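Side-chain contact in 3'-5'-exonuclease (Saccharomyces cerevisiae, PDB 3E2V), which cuts double-stranded DNA as an endonuclease and trims it from the 3' end as a magnesium-dependent exonuclease of the TatD family: residues Asn120-Leu123 against Tyr124-Ile128. Residues are numbered along the deposited sequence; the frame is centred on the assembly and turned at random.
Sequences NESL and YAKVI
Lys126 folds back along the helix over Ser122, one turn earlier, and its side chain follows the Ser122 carbonyl before ending at the serine hydroxyl. CB starts 3.6 Å from Leu123 O, and CG comes closer still to the preceding carbonyl, 3.3 Å from Ser122 O. CD passes that same oxygen more loosely. A bend at the third torsion (chi3 -66°) then turns the chain in, bringing CE to 3.3 Å from Ser122 OG. Finally NZ donates a hydrogen bond to Ser122 OG at 3.1 Å. With chi1 at 73°, Ser122 OG lies between its own backbone N and carbonyl carbon, where it also hydrogen-bonds Tyr119 O; the hydroxyl thus links a carbonyl of the preceding turn to the ammonium of the following one. Without the hydroxyl, as with an alanine here, Tyr119 O is likely to lose a side-chain partner and the Lys126 ammonium its acceptor, leaving the bent chain freer to swing away.

The backbone beneath is unevenly bonded. Lys126 N reaches Ser122 O only weakly, whereas Val127 N bonds Leu123 O at 2.9 Å. On another side of the helix, a water accepts from Ala125 N and donates to Glu121 O, bridging the i to i+4 pair in place of a direct bond; a second water accepts from Tyr124 N and lies within bonding distance of Asn120 O. Such water insertion is a familiar feature of solvent-facing helix surfaces.

Far from the magnesium site, helix 118-129 follows strand 82-87 and precedes strand 156-165 of the TatD barrel. Leu123, Tyr124 and Val127 pack against helix 174-187, touching Met176, Val179 and Phe180 among others.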
loop_
_atom_site.group_PDB
_atom_site.type_symbol
_atom_site.label_atom_id
_atom_site.label_comp_id
_atom_site.label_asym_id
_atom_site.label_seq_id
_atom_site.Cartn_x
_atom_site.Cartn_y
_atom_site.Cartn_z
ATOM N N ASN A 120 1.197 -25.516 3.947
ATOM C CA ASN A 120 0.740 -24.287 4.595
ATOM C C ASN A 120 0.128 -24.559 5.963
ATOM O O ASN A 120 0.363 -23.806 6.922
ATOM C CB ASN A 120 -0.275 -23.543 3.719
ATOM C CG ASN A 120 0.344 -22.945 2.466
ATOM O OD1 ASN A 120 1.549 -22.736 2.388
ATOM N ND2 ASN A 120 -0.492 -22.659 1.481
ATOM N N GLU A 121 -0.663 -25.629 6.038
ATOM C CA GLU A 121 -1.396 -25.981 7.250
ATOM C C GLU A 121 -0.442 -26.476 8.329
ATOM O O GLU A 121 -0.707 -26.290 9.532
ATOM C CB GLU A 121 -2.480 -27.019 6.929
ATOM C CG GLU A 121 -3.425 -27.379 8.081
ATOM C CD GLU A 121 -4.157 -26.181 8.681
ATOM O OE1 GLU A 121 -4.376 -25.171 7.976
ATOM O OE2 GLU A 121 -4.529 -26.259 9.872
ATOM N N SER A 122 0.682 -27.055 7.910
ATOM C CA SER A 122 1.630 -27.636 8.852
ATOM C C SER A 122 2.531 -26.622 9.539
ATOM O O SER A 122 3.136 -26.917 10.566
ATOM C CB SER A 122 2.533 -28.637 8.125
ATOM O OG SER A 122 3.477 -27.966 7.302
ATOM N N LEU A 123 2.632 -25.423 8.975
ATOM C CA LEU A 123 3.714 -24.514 9.361
ATOM C C LEU A 123 3.559 -23.922 10.751
ATOM O O LEU A 123 4.542 -23.810 11.491
ATOM C CB LEU A 123 3.904 -23.405 8.322
ATOM C CG LEU A 123 4.527 -23.787 6.980
ATOM C CD1 LEU A 123 4.704 -22.531 6.156
ATOM C CD2 LEU A 123 5.853 -24.517 7.135
ATOM N N TYR A 124 2.337 -23.543 11.113
ATOM C CA TYR A 124 2.141 -22.899 12.409
ATOM C C TYR A 124 2.601 -23.787 13.558
ATOM O O TYR A 124 3.370 -23.350 14.413
ATOM C CB TYR A 124 0.689 -22.488 12.626
ATOM C CG TYR A 124 0.508 -21.754 13.930
ATOM C CD1 TYR A 124 1.218 -20.586 14.185
ATOM C CD2 TYR A 124 -0.363 -22.224 14.906
ATOM C CE1 TYR A 124 1.078 -19.906 15.375
ATOM C CE2 TYR A 124 -0.518 -21.535 16.115
ATOM C CZ TYR A 124 0.204 -20.375 16.331
ATOM O OH TYR A 124 0.081 -19.669 17.522
ATOM N N ALA A 125 2.137 -25.034 13.567
ATOM C CA ALA A 125 2.489 -25.947 14.650
ATOM C C ALA A 125 3.996 -26.166 14.703
ATOM O O ALA A 125 4.556 -26.309 15.788
ATOM C CB ALA A 125 1.744 -27.281 14.509
ATOM N N LYS A 126 4.645 -26.169 13.531
ATOM C CA LYS A 126 6.097 -26.371 13.442
ATOM C C LYS A 126 6.866 -25.165 13.983
ATOM O O LYS A 126 7.895 -25.321 14.634
ATOM C CB LYS A 126 6.535 -26.727 12.010
ATOM C CG LYS A 126 6.073 -28.141 11.566
ATOM C CD LYS A 126 6.689 -28.625 10.245
ATOM C CE LYS A 126 6.254 -27.810 9.014
ATOM N NZ LYS A 126 6.479 -28.555 7.715
ATOM N N VAL A 127 6.354 -23.963 13.724
ATOM C CA VAL A 127 6.977 -22.750 14.254
ATOM C C VAL A 127 6.861 -22.708 15.776
ATOM O O VAL A 127 7.839 -22.419 16.473
ATOM C CB VAL A 127 6.341 -21.477 13.628
ATOM C CG1 VAL A 127 6.803 -20.226 14.359
ATOM C CG2 VAL A 127 6.693 -21.384 12.150
ATOM N N ILE A 128 5.672 -23.004 16.294
ATOM C CA ILE A 128 5.470 -23.005 17.743
ATOM C C ILE A 128 6.375 -24.046 18.406
ATOM O O ILE A 128 6.960 -23.785 19.462
ATOM C CB ILE A 128 3.970 -23.190 18.132
ATOM C CG1 ILE A 128 3.120 -22.045 17.569
ATOM C CG2 ILE A 128 3.792 -23.237 19.650
ATOM C CD1 ILE A 128 3.352 -20.675 18.220
HETATM O O HOH W 1 -0.154 -23.110 9.492
HETATM O O HOH W 2 -0.099 -26.052 12.163
#